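Local structure of immunogenic protein MPT63/MPB63 (Mycobacterium tuberculosis, 1LMI) at residues A2-G7 with M123-I128; V22-K27 with G59-A64; T51-A56 with Q100-I105; F68-A73 with P112-V117; I76-L81 with D108-S113. The protein is a secreted, immunogenic beta-sandwich antigen of the tubercle bacillus whose molecular function is not established. All blocks are in the same frame, centred on the assembly; numbering follows the deposited sequence.

Contact 1: A2-G7 with M123-I128; sequences AYPITG and MEDLLI
Tyr3 lays one face of its ring over Leu126: CD2 of Leu126 stands 3.9 Å from the centroid of the Tyr3 ring and 8° off the ring normal, a CH-pi contact. Tyr3 CG lies anti to the carbonyl carbon (chi1 -76°), which brings the ring there. Pro4 turns its ring atoms onto Asp125 and Ile128, with Pro4 CG 3.4 Å from Asp125 CB and 3.7 Å from Ile128 CD1. Beyond the cis peptide bond before Pro4, the backbones join as parallel strands. Ile5 N reaches Leu126 O at 2.9 Å, tilted 33° from the carbonyl plane, whereas Ile128 N meets Ile5 O at 2.9 Å in the plane of the Ile5 carbonyl, and Gly7 N closes on Ile128 O. Strand 5-8 is thereby added as the parallel edge of the mixed five-stranded sheet of the beta-sandwich. On the other flank of 125-130, Leu126 and Leu127 both face Met119 in a classic beta bulge. Farther out, a water donates to Tyr3 O at 2.7 Å and to Glu124 OE1 at 2.9 Å. The same Glu124 oxygen is hydrogen-bonded to Ser1 OG. Asp125, whose CB meets the Pro4 ring, directs its carboxylate to a salt bridge with Arg71.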
# COMPACT_ATOMS: atom_id res chain seq x y z
N ALA A 2 4.75 -0.68 19.65
CA ALA A 2 5.28 0.57 19.12
C ALA A 2 4.75 0.81 17.70
O ALA A 2 4.89 1.90 17.18
CB ALA A 2 6.79 0.61 19.10
N TYR A 3 4.15 -0.21 17.08
CA TYR A 3 3.55 0.10 15.79
C TYR A 3 2.19 0.79 15.99
O TYR A 3 1.55 0.58 17.02
CB TYR A 3 3.39 -1.17 14.99
CG TYR A 3 4.68 -1.68 14.39
CD1 TYR A 3 5.28 -2.83 14.83
CD2 TYR A 3 5.30 -0.98 13.35
CE1 TYR A 3 6.45 -3.32 14.30
CE2 TYR A 3 6.47 -1.45 12.80
CZ TYR A 3 7.05 -2.61 13.27
OH TYR A 3 8.23 -3.05 12.69
N PRO A 4 1.85 1.51 14.99
CA PRO A 4 2.38 1.77 13.69
C PRO A 4 3.33 2.97 13.64
O PRO A 4 3.28 3.81 14.52
CB PRO A 4 1.19 2.08 12.77
CG PRO A 4 -0.01 1.99 13.66
CD PRO A 4 0.24 2.98 14.75
N ILE A 5 4.11 2.97 12.57
CA ILE A 5 4.97 4.06 12.14
C ILE A 5 4.12 4.93 11.20
O ILE A 5 3.59 4.38 10.24
CB ILE A 5 6.25 3.54 11.49
CG1 ILE A 5 7.07 2.71 12.47
CG2 ILE A 5 7.05 4.68 10.88
CD1 ILE A 5 8.29 2.01 11.96
N THR A 6 3.98 6.20 11.50
CA THR A 6 3.12 7.11 10.77
C THR A 6 3.96 8.19 10.13
O THR A 6 4.89 8.71 10.78
CB THR A 6 2.07 7.76 11.69
OG1 THR A 6 1.30 6.72 12.29
CG2 THR A 6 1.10 8.66 10.95
N GLY A 7 3.60 8.54 8.90
CA GLY A 7 4.22 9.71 8.30
C GLY A 7 3.32 10.27 7.22
O GLY A 7 2.12 10.03 7.25
N MET A 123 -2.62 -8.60 12.07
CA MET A 123 -2.37 -8.55 13.51
C MET A 123 -2.42 -7.11 14.00
O MET A 123 -2.95 -6.83 15.08
CB MET A 123 -1.04 -9.23 13.83
CG MET A 123 -0.86 -10.61 13.20
SD MET A 123 -1.77 -11.89 14.07
CE MET A 123 -0.91 -11.92 15.65
N GLU A 124 -1.90 -6.16 13.22
CA GLU A 124 -1.90 -4.78 13.66
C GLU A 124 -1.56 -3.85 12.48
O GLU A 124 -1.13 -4.37 11.46
CB GLU A 124 -0.84 -4.54 14.73
CG GLU A 124 0.58 -4.74 14.23
CD GLU A 124 1.60 -4.87 15.36
OE1 GLU A 124 1.56 -4.03 16.28
OE2 GLU A 124 2.42 -5.82 15.28
N ASP A 125 -1.74 -2.55 12.66
CA ASP A 125 -1.30 -1.54 11.71
C ASP A 125 0.23 -1.40 11.83
O ASP A 125 0.77 -1.28 12.95
CB ASP A 125 -1.91 -0.17 11.94
CG ASP A 125 -3.36 -0.04 11.54
OD1 ASP A 125 -3.86 -0.94 10.83
OD2 ASP A 125 -4.00 0.94 11.98
N LEU A 126 0.93 -1.44 10.71
CA LEU A 126 2.38 -1.34 10.69
C LEU A 126 2.84 0.04 10.22
O LEU A 126 3.69 0.66 10.88
CB LEU A 126 2.97 -2.41 9.75
CG LEU A 126 2.80 -3.86 10.22
CD1 LEU A 126 3.37 -4.79 9.18
CD2 LEU A 126 3.42 -4.10 11.59
N LEU A 127 2.30 0.50 9.11
CA LEU A 127 2.73 1.76 8.47
C LEU A 127 1.50 2.55 8.03
O LEU A 127 0.57 1.95 7.47
CB LEU A 127 3.60 1.52 7.26
CG LEU A 127 4.90 0.74 7.40
CD1 LEU A 127 5.56 0.45 6.06
CD2 LEU A 127 5.86 1.55 8.26
N ILE A 128 1.52 3.86 8.28
CA ILE A 128 0.40 4.71 7.90
C ILE A 128 0.91 5.97 7.23
O ILE A 128 1.83 6.57 7.80
CB ILE A 128 -0.41 5.07 9.17
CG1 ILE A 128 -0.93 3.80 9.87
CG2 ILE A 128 -1.51 6.04 8.76
CD1 ILE A 128 -1.64 4.12 11.17
O HOH W 1 -0.03 -1.63 16.86

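Contact 2: V22-K27 with G59-A64; sequences VVLGWK and GSVTPA
Trp26 and Pro63 meet where the strand 22-33 faces the loop after strand 46-56. From CB, the indole of Trp26 leaves with CG anti to the carbonyl carbon (chi1 -85°), which carries the ring system toward 59-64. CZ2, on the six-membered ring, lies 3.4 Å from Pro63 CB, and CH2 beside it is 3.6 Å from that same Pro63 CB; the two side chains cross at about a right angle, so the indole meets chiefly this one carbon, obliquely. At the five-membered ring, NE1 donates to a water in the indole plane at 2.9 Å, and this water also accepts from Ala64 N at 3.0 Å. The bridge gives both N-H groups a common acceptor.

Farther toward the start of the strand the contact is mostly aliphatic. Leu24 CD1 packs obliquely on Val61 CG1 at 3.7 Å. Gly59, at a positive phi of 80°, brings its CA to 4.3 Å from Val22 CG1. That same methyl also lies against a carbonyl oxygen, with Val22 CG1 3.6 Å from Ser60 O. Around these pairs, Phe68 meets Trp26 edge-to-face from the other sheet of the sandwich, while Val54 and Ala56 of strand 46-56 back Pro63 and Val61.

Direct contact is thus mainly between carbon atoms, with one methyl against a carbonyl oxygen. Bonds of Gly59 to Gln97 and of Thr62 to Thr94 also hold the loop, but between these two segments the fit is apolar and the polar link goes through water.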
# COMPACT_ATOMS: atom_id res chain seq x y z
N VAL A 22 14.81 -8.65 7.59
CA VAL A 22 14.73 -7.72 6.46
C VAL A 22 14.50 -6.32 7.03
O VAL A 22 14.00 -6.15 8.14
CB VAL A 22 13.63 -7.99 5.42
CG1 VAL A 22 13.97 -9.26 4.64
CG2 VAL A 22 12.23 -8.11 6.01
N VAL A 23 14.88 -5.34 6.22
CA VAL A 23 14.54 -3.94 6.42
C VAL A 23 13.96 -3.46 5.09
O VAL A 23 14.51 -3.72 4.02
CB VAL A 23 15.75 -3.08 6.79
CG1 VAL A 23 15.36 -1.61 6.96
CG2 VAL A 23 16.41 -3.63 8.04
N LEU A 24 12.82 -2.77 5.18
CA LEU A 24 12.30 -2.30 3.89
C LEU A 24 11.79 -0.87 4.08
O LEU A 24 11.52 -0.38 5.17
CB LEU A 24 11.29 -3.27 3.32
CG LEU A 24 10.05 -3.61 4.13
CD1 LEU A 24 9.05 -4.34 3.25
CD2 LEU A 24 10.35 -4.45 5.37
N GLY A 25 11.72 -0.23 2.91
CA GLY A 25 11.17 1.13 2.87
C GLY A 25 9.93 1.09 2.01
O GLY A 25 9.98 0.45 0.96
N TRP A 26 8.85 1.71 2.41
CA TRP A 26 7.72 1.85 1.52
C TRP A 26 7.37 3.35 1.38
O TRP A 26 7.24 4.04 2.39
CB TRP A 26 6.48 1.14 2.03
CG TRP A 26 6.28 -0.32 1.77
CD1 TRP A 26 6.51 -1.36 2.64
CD2 TRP A 26 5.77 -0.87 0.54
NE1 TRP A 26 6.16 -2.55 1.97
CE2 TRP A 26 5.72 -2.26 0.71
CE3 TRP A 26 5.37 -0.30 -0.68
CZ2 TRP A 26 5.28 -3.12 -0.30
CZ3 TRP A 26 4.93 -1.16 -1.67
CH2 TRP A 26 4.89 -2.54 -1.48
N LYS A 27 7.20 3.77 0.12
CA LYS A 27 6.68 5.09 -0.19
C LYS A 27 5.25 4.92 -0.73
O LYS A 27 5.05 4.06 -1.60
CB LYS A 27 7.51 5.82 -1.23
CG LYS A 27 6.99 7.23 -1.58
CD LYS A 27 7.85 7.84 -2.69
CE LYS A 27 7.17 9.05 -3.30
NZ LYS A 27 8.07 9.84 -4.19
N GLY A 59 18.22 -7.37 2.89
CA GLY A 59 17.66 -8.61 2.44
C GLY A 59 16.82 -8.49 1.17
O GLY A 59 16.54 -7.38 0.70
N SER A 60 16.44 -9.65 0.65
CA SER A 60 15.50 -9.77 -0.44
C SER A 60 14.09 -9.58 0.13
O SER A 60 13.82 -10.16 1.17
CB SER A 60 15.59 -11.14 -1.13
OG SER A 60 15.41 -12.18 -0.17
N VAL A 61 13.28 -8.77 -0.54
CA VAL A 61 11.93 -8.45 -0.08
C VAL A 61 10.90 -8.85 -1.11
O VAL A 61 11.04 -8.57 -2.30
CB VAL A 61 11.87 -6.93 0.19
CG1 VAL A 61 10.47 -6.48 0.57
CG2 VAL A 61 12.90 -6.57 1.26
N THR A 62 9.84 -9.51 -0.66
CA THR A 62 8.65 -9.82 -1.42
C THR A 62 7.54 -8.93 -0.88
O THR A 62 7.08 -9.08 0.26
CB THR A 62 8.27 -11.30 -1.31
OG1 THR A 62 9.44 -12.09 -1.62
CG2 THR A 62 7.20 -11.67 -2.32
N PRO A 63 7.08 -7.94 -1.63
CA PRO A 63 6.21 -6.92 -1.04
C PRO A 63 4.84 -7.51 -0.70
O PRO A 63 4.27 -8.27 -1.48
CB PRO A 63 6.13 -5.84 -2.11
CG PRO A 63 6.46 -6.53 -3.39
CD PRO A 63 7.40 -7.65 -3.05
N ALA A 64 4.35 -7.14 0.48
CA ALA A 64 3.10 -7.74 0.96
C ALA A 64 1.95 -6.84 0.55
O ALA A 64 1.33 -6.17 1.37
CB ALA A 64 3.18 -7.87 2.46
O HOH W 2 5.82 -5.41 2.49

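Contact 3: T51-A56 with Q100-I105; sequences TATVNA and QSTGKI
Ala52 and Gly103 bond through both backbone groups, Ala52 N reaching Gly103 O at 2.9 Å with a return bond from Gly103 N; Val54 N likewise meets Ser101 O at 2.9 Å and is answered by Ser101 N. These bonds and the face of Ala52 and Val54 make up the tight part of the contact. On that face Ala52 CB comes within 4.3 Å of Ile105 CD1, and both Ala52 and Ile105 rest on Phe68.

The face of Thr51, Thr53 and Asn55 is more solvated. Its one close polar contact joins Thr53 OG1 and Thr102 OG1, 2.7 Å apart in a hydrogen bond whose donor may be either hydroxyl; Thr102 OG1 is put there by lying anti to its own backbone N (chi1 -165°). Farther along, the amides of Asn55 and Gln100 stack with their planes 18° apart, although Asn55 ND2 and Gln100 NE2, 3.4 Å from each other, are both donors. A water bridges Asn55 OD1 and Gln100 NE2, and Asn55 ND2 binds Glu12. At the far end Lys104 bends so that CD lies 3.4 Å from Thr51 OG1. With strand axes at 170°, this is regular antiparallel pairing, joining strand 46-56 to edge strand 100-109 in the four-stranded sheet of the beta-sandwich.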
# COMPACT_ATOMS: atom_id res chain seq x y z
N THR A 51 0.14 5.36 -5.73
CA THR A 51 1.41 4.90 -6.27
C THR A 51 2.34 4.51 -5.13
O THR A 51 2.66 5.32 -4.26
CB THR A 51 2.07 5.99 -7.12
OG1 THR A 51 1.20 6.29 -8.24
CG2 THR A 51 3.41 5.50 -7.65
N ALA A 52 2.74 3.24 -5.12
CA ALA A 52 3.52 2.67 -4.03
C ALA A 52 4.85 2.14 -4.56
O ALA A 52 4.89 1.60 -5.67
CB ALA A 52 2.77 1.55 -3.35
N THR A 53 5.87 2.35 -3.75
CA THR A 53 7.23 1.92 -4.08
C THR A 53 7.84 1.20 -2.87
O THR A 53 7.83 1.75 -1.76
CB THR A 53 8.13 3.11 -4.44
OG1 THR A 53 7.51 3.89 -5.48
CG2 THR A 53 9.48 2.64 -4.99
N VAL A 54 8.36 -0.01 -3.07
CA VAL A 54 9.04 -0.75 -2.01
C VAL A 54 10.54 -0.78 -2.29
O VAL A 54 10.96 -0.88 -3.46
CB VAL A 54 8.45 -2.15 -1.82
CG1 VAL A 54 8.57 -3.00 -3.08
CG2 VAL A 54 9.14 -2.78 -0.62
N ASN A 55 11.29 -0.64 -1.25
CA ASN A 55 12.75 -0.51 -1.28
C ASN A 55 13.36 -1.61 -0.43
O ASN A 55 13.08 -1.64 0.77
CB ASN A 55 13.12 0.87 -0.75
CG ASN A 55 14.59 1.17 -0.85
OD1 ASN A 55 15.37 0.35 -1.33
ND2 ASN A 55 14.96 2.36 -0.38
N ALA A 56 14.12 -2.51 -1.03
CA ALA A 56 14.72 -3.62 -0.26
C ALA A 56 16.00 -3.12 0.39
O ALA A 56 17.09 -3.14 -0.18
CB ALA A 56 14.90 -4.77 -1.21
N GLN A 100 14.44 -1.58 -5.99
CA GLN A 100 13.12 -1.04 -5.67
C GLN A 100 12.11 -1.54 -6.68
O GLN A 100 12.50 -1.98 -7.77
CB GLN A 100 13.14 0.51 -5.65
CG GLN A 100 14.23 1.04 -4.75
CD GLN A 100 14.05 2.43 -4.22
OE1 GLN A 100 12.93 2.94 -4.20
NE2 GLN A 100 15.12 3.05 -3.74
N SER A 101 10.83 -1.42 -6.30
CA SER A 101 9.76 -1.84 -7.21
C SER A 101 8.60 -0.88 -7.08
O SER A 101 8.23 -0.59 -5.93
CB SER A 101 9.40 -3.29 -6.88
OG SER A 101 8.48 -3.86 -7.78
N THR A 102 8.04 -0.39 -8.17
CA THR A 102 6.98 0.60 -8.03
C THR A 102 5.78 0.26 -8.90
O THR A 102 5.87 -0.50 -9.86
CB THR A 102 7.56 2.00 -8.37
OG1 THR A 102 6.68 3.03 -7.92
CG2 THR A 102 7.66 2.16 -9.89
N GLY A 103 4.65 0.88 -8.54
CA GLY A 103 3.48 0.71 -9.42
C GLY A 103 2.25 1.17 -8.69
O GLY A 103 2.28 1.70 -7.58
N LYS A 104 1.09 0.96 -9.33
CA LYS A 104 -0.16 1.32 -8.69
C LYS A 104 -0.77 0.24 -7.82
O LYS A 104 -0.57 -0.96 -8.01
CB LYS A 104 -1.19 1.66 -9.79
CG LYS A 104 -0.68 2.73 -10.75
CD LYS A 104 -0.52 4.06 -10.06
CE LYS A 104 -0.84 5.27 -10.91
NZ LYS A 104 -0.27 5.25 -12.28
N ILE A 105 -1.58 0.71 -6.88
CA ILE A 105 -2.46 -0.16 -6.08
C ILE A 105 -3.84 0.47 -6.17
O ILE A 105 -3.94 1.70 -6.32
CB ILE A 105 -1.99 -0.30 -4.63
CG1 ILE A 105 -1.72 1.06 -3.95
CG2 ILE A 105 -0.75 -1.20 -4.50
CD1 ILE A 105 -1.42 0.96 -2.47
O HOH W 3 17.49 1.19 -3.64

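Contact 4: F68-A73 with P112-V117; sequences FNARTA and PSPTIV
Arg71 O accepts two N-H groups, from Thr115 and Ile116, and this defines a classic beta bulge where strand 68-71 meets strand 116-120 in the mixed sheet of the sandwich. Among the backbone bonds, Thr115 N to Arg71 O measures 2.9 Å, while Ile116 N to that oxygen is weak, at 3.1 Å with an angle of 135° at the hydrogen. The return bond, Arg71 N to Ile116 O at 2.9 Å, has its donor 38° out of the carbonyl plane. Weaker CA-H...O contacts extend the pairing, with Val117 CA approaching Asn69 O and Ala70 CA approaching Ile116 O.

Apolar contacts lie on both faces of the sheet. On the face of Ala70 and Val117, Ala70 CB meets Pro114 CB at 3.9 Å. On the face of Arg71 and Ile116, the aliphatic tip Ile116 CD1 reaches 3.7 Å from Ala73 CA. Thr72 CG2 lies against the carbonyl oxygens of Pro112 and Ser113, whereas the hydroxyl of Thr72 bonds to Asp74.

Charged and amide groups look outside the pair: besides its salt bridge to Asp125, Arg71 has NE hydrogen-bonded to Asn77 OD1, and Asn69 OD1 binds Asn77 and Arg79. Facing the opposite sheet, where it touches Ala52 and Ile105, Phe68 has its CD1 3.7 Å from Val117 CG1, which is set anti to its backbone N (chi1 170°) and approaches the ring obliquely.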
# COMPACT_ATOMS: atom_id res chain seq x y z
N PHE A 68 -2.20 -3.59 2.05
CA PHE A 68 -2.59 -2.19 1.89
C PHE A 68 -4.09 -1.96 2.03
O PHE A 68 -4.97 -2.82 1.76
CB PHE A 68 -2.18 -1.65 0.52
CG PHE A 68 -0.74 -1.21 0.38
CD1 PHE A 68 -0.27 -0.18 1.16
CD2 PHE A 68 0.08 -1.80 -0.55
CE1 PHE A 68 1.04 0.24 1.02
CE2 PHE A 68 1.40 -1.40 -0.69
CZ PHE A 68 1.87 -0.38 0.10
N ASN A 69 -4.41 -0.74 2.47
CA ASN A 69 -5.75 -0.27 2.74
C ASN A 69 -5.78 1.26 2.57
O ASN A 69 -4.75 1.91 2.84
CB ASN A 69 -6.23 -0.57 4.16
CG ASN A 69 -6.18 -2.04 4.55
OD1 ASN A 69 -7.18 -2.72 4.30
ND2 ASN A 69 -5.04 -2.51 5.06
N ALA A 70 -6.92 1.76 2.13
CA ALA A 70 -7.19 3.20 2.07
C ALA A 70 -8.21 3.52 3.14
O ALA A 70 -9.17 2.78 3.34
CB ALA A 70 -7.60 3.61 0.68
N ARG A 71 -7.99 4.62 3.88
CA ARG A 71 -8.89 4.94 4.98
C ARG A 71 -9.29 6.40 4.97
O ARG A 71 -8.60 7.24 4.39
CB ARG A 71 -8.25 4.62 6.33
CG ARG A 71 -7.82 3.16 6.47
CD ARG A 71 -7.23 3.00 7.89
NE ARG A 71 -6.96 1.58 8.09
CZ ARG A 71 -6.15 1.13 9.05
NH1 ARG A 71 -5.56 1.96 9.88
NH2 ARG A 71 -5.95 -0.19 9.17
N THR A 72 -10.39 6.66 5.65
CA THR A 72 -10.79 7.99 6.06
C THR A 72 -10.27 8.28 7.47
O THR A 72 -9.87 7.39 8.21
CB THR A 72 -12.31 8.22 6.09
OG1 THR A 72 -12.80 7.41 7.19
CG2 THR A 72 -12.94 7.79 4.80
N ALA A 73 -10.23 9.56 7.84
CA ALA A 73 -9.70 9.91 9.15
C ALA A 73 -10.41 9.24 10.32
O ALA A 73 -9.76 8.97 11.34
CB ALA A 73 -9.78 11.42 9.36
N PRO A 112 -17.22 7.66 2.04
CA PRO A 112 -16.44 8.91 1.97
C PRO A 112 -15.06 8.65 1.37
O PRO A 112 -14.48 7.55 1.47
CB PRO A 112 -16.30 9.35 3.42
CG PRO A 112 -17.47 8.72 4.13
CD PRO A 112 -17.67 7.40 3.43
N SER A 113 -14.54 9.68 0.70
CA SER A 113 -13.24 9.54 0.06
C SER A 113 -12.09 9.36 1.04
O SER A 113 -12.00 10.05 2.06
CB SER A 113 -12.96 10.79 -0.79
OG SER A 113 -13.94 10.99 -1.80
N PRO A 114 -11.13 8.48 0.74
CA PRO A 114 -10.02 8.32 1.68
C PRO A 114 -8.95 9.40 1.56
O PRO A 114 -8.80 10.00 0.50
CB PRO A 114 -9.43 6.97 1.18
CG PRO A 114 -9.69 6.94 -0.30
CD PRO A 114 -11.01 7.66 -0.47
N THR A 115 -8.19 9.54 2.64
CA THR A 115 -7.10 10.48 2.70
C THR A 115 -5.85 9.88 3.31
O THR A 115 -4.84 10.58 3.52
CB THR A 115 -7.49 11.69 3.58
OG1 THR A 115 -7.99 11.27 4.85
CG2 THR A 115 -8.61 12.41 2.84
N ILE A 116 -5.90 8.60 3.61
CA ILE A 116 -4.88 7.87 4.34
C ILE A 116 -4.65 6.53 3.67
O ILE A 116 -5.57 5.92 3.12
CB ILE A 116 -5.36 7.64 5.78
CG1 ILE A 116 -5.47 8.97 6.55
CG2 ILE A 116 -4.50 6.63 6.55
CD1 ILE A 116 -6.40 8.81 7.76
N VAL A 117 -3.38 6.05 3.67
CA VAL A 117 -3.14 4.66 3.30
C VAL A 117 -2.49 3.97 4.50
O VAL A 117 -1.66 4.54 5.19
CB VAL A 117 -2.26 4.53 2.04
CG1 VAL A 117 -1.81 3.10 1.79
CG2 VAL A 117 -3.05 5.02 0.84

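Contact 5: I76-L81 with D108-S113; sequences INYRVL and DVTGPS
This is a side-chain contact between the two sheets at one margin of the sandwich, where edge strand 77-79 comes alongside the end of strand 100-109 and the turn that follows. The nearest CA atoms bear this out, Tyr78 and Val109 being 6.4 Å apart, too far for paired backbones. The Tyr78 side chain makes the link instead. Its CG is anti to the carbonyl carbon (chi1 -49°), which sends the ring along the 108-112 backbone. Over one face lies the backbone of Val109, whose CA is 4.1 Å from the Tyr78 ring centroid and 11° off the normal, a CH-pi contact; Val109 CG1 adds a touch at 3.8 Å from Tyr78 CZ. Beside the ring, Thr110 runs past in the opposite sense, its OG1 3.7 Å from Tyr78 CE1.

At the far end the hydroxyl donates to Pro112 O at 2.6 Å, in the carbonyl plane and on a lone pair, with a C=O...donor angle of 135°. That short bond fixes the tip of the ring to the turn. Ile76 CD1 also meets the ring of Pro112, 3.6 Å from its CD, the two side chains crossing at about a right angle.

At the other end, a water lies between Arg79 O and Asp108 N, accepting from Asp108 N at 2.9 Å. Asp108 itself turns its carboxylate to the backbone N-H groups of Ala44 and Gly45. The tyrosine thus links edge strands of the two facing sheets at a margin of the beta-sandwich, beside the backbone bond of Leu81 with Tyr106.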
# COMPACT_ATOMS: atom_id res chain seq x y z
N ILE A 76 -13.05 4.59 8.40
CA ILE A 76 -13.58 3.73 7.35
C ILE A 76 -12.43 3.20 6.51
O ILE A 76 -11.46 3.91 6.21
CB ILE A 76 -14.59 4.44 6.44
CG1 ILE A 76 -15.94 4.65 7.16
CG2 ILE A 76 -14.79 3.72 5.13
CD1 ILE A 76 -17.01 5.14 6.19
N ASN A 77 -12.48 1.92 6.16
CA ASN A 77 -11.39 1.20 5.53
C ASN A 77 -11.81 0.55 4.22
O ASN A 77 -12.87 -0.06 4.17
CB ASN A 77 -10.87 0.11 6.48
CG ASN A 77 -9.63 -0.61 6.01
OD1 ASN A 77 -8.49 -0.19 6.28
ND2 ASN A 77 -9.81 -1.71 5.31
N TYR A 78 -10.96 0.70 3.21
CA TYR A 78 -11.18 0.10 1.91
C TYR A 78 -9.96 -0.77 1.61
O TYR A 78 -8.83 -0.25 1.54
CB TYR A 78 -11.38 1.13 0.80
CG TYR A 78 -12.39 2.23 1.11
CD1 TYR A 78 -13.75 1.89 1.19
CD2 TYR A 78 -12.01 3.54 1.31
CE1 TYR A 78 -14.69 2.87 1.47
CE2 TYR A 78 -12.95 4.54 1.59
CZ TYR A 78 -14.27 4.17 1.67
OH TYR A 78 -15.24 5.13 1.93
N ARG A 79 -10.16 -2.06 1.45
CA ARG A 79 -9.10 -3.00 1.15
C ARG A 79 -8.49 -2.72 -0.22
O ARG A 79 -9.19 -2.36 -1.17
CB ARG A 79 -9.64 -4.44 1.14
CG ARG A 79 -10.19 -4.93 2.47
CD ARG A 79 -9.11 -5.30 3.48
NE ARG A 79 -8.29 -6.40 3.01
CZ ARG A 79 -7.01 -6.32 2.67
NH1 ARG A 79 -6.33 -5.17 2.73
NH2 ARG A 79 -6.42 -7.43 2.24
N VAL A 80 -7.18 -2.95 -0.33
CA VAL A 80 -6.55 -2.97 -1.63
C VAL A 80 -7.16 -4.05 -2.50
O VAL A 80 -7.54 -5.13 -2.01
CB VAL A 80 -5.03 -3.14 -1.46
CG1 VAL A 80 -4.60 -4.54 -0.98
CG2 VAL A 80 -4.30 -2.89 -2.78
N LEU A 81 -7.26 -3.74 -3.79
CA LEU A 81 -7.73 -4.72 -4.76
C LEU A 81 -6.53 -5.52 -5.21
O LEU A 81 -6.03 -5.36 -6.32
CB LEU A 81 -8.41 -4.02 -5.94
CG LEU A 81 -9.64 -3.22 -5.51
CD1 LEU A 81 -10.43 -2.79 -6.74
CD2 LEU A 81 -10.52 -4.05 -4.59
N ASP A 108 -11.67 0.04 -3.94
CA ASP A 108 -13.06 0.30 -4.38
C ASP A 108 -13.73 1.17 -3.34
O ASP A 108 -14.12 0.70 -2.26
CB ASP A 108 -13.78 -1.04 -4.54
CG ASP A 108 -15.18 -0.92 -5.10
OD1 ASP A 108 -15.57 0.22 -5.43
OD2 ASP A 108 -15.85 -1.98 -5.20
N VAL A 109 -13.83 2.49 -3.59
CA VAL A 109 -14.31 3.39 -2.55
C VAL A 109 -15.83 3.48 -2.61
O VAL A 109 -16.38 4.01 -3.57
CB VAL A 109 -13.64 4.77 -2.70
CG1 VAL A 109 -14.27 5.80 -1.77
CG2 VAL A 109 -12.13 4.67 -2.47
N THR A 110 -16.44 2.94 -1.57
CA THR A 110 -17.90 2.91 -1.53
C THR A 110 -18.50 3.88 -0.53
O THR A 110 -19.73 3.94 -0.36
CB THR A 110 -18.35 1.48 -1.11
OG1 THR A 110 -17.69 1.19 0.11
CG2 THR A 110 -17.97 0.47 -2.17
N GLY A 111 -17.72 4.64 0.20
CA GLY A 111 -18.19 5.63 1.13
C GLY A 111 -17.42 6.94 0.97
O GLY A 111 -17.05 7.23 -0.18
N PRO A 112 -17.22 7.66 2.04
CA PRO A 112 -16.44 8.91 1.97
C PRO A 112 -15.06 8.65 1.37
O PRO A 112 -14.48 7.55 1.47
CB PRO A 112 -16.30 9.35 3.42
CG PRO A 112 -17.47 8.72 4.13
CD PRO A 112 -17.67 7.40 3.43
N SER A 113 -14.54 9.68 0.70
CA SER A 113 -13.24 9.54 0.06
C SER A 113 -12.09 9.36 1.04
O SER A 113 -12.00 10.05 2.06
CB SER A 113 -12.96 10.79 -0.79
OG SER A 113 -13.94 10.99 -1.80
O HOH W 4 -11.61 -1.77 -1.69

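Overall arrangement
From the N terminus, contact 1 pairs the opening strand with the last one, so its loop spans nearly the whole chain and encloses the other four. Contact 2 lays the loop after strand 46-56 on strand 22-33, crossing contact 3, which opens on strand 46-56 and ends on 100-105. Contacts 4 and 5 open after contact 2 has closed; both cross contact 3 and end on overlapping residues, sharing Pro112 and Ser113. Contacts 1 and 4 are strand pairs of the mixed sheet, contact 3 is a strand pair of the antiparallel sheet, and contact 5 joins the two at one margin. Trp26, Phe68, Leu127 and Ile105 connect contacts 1 to 4 through the core.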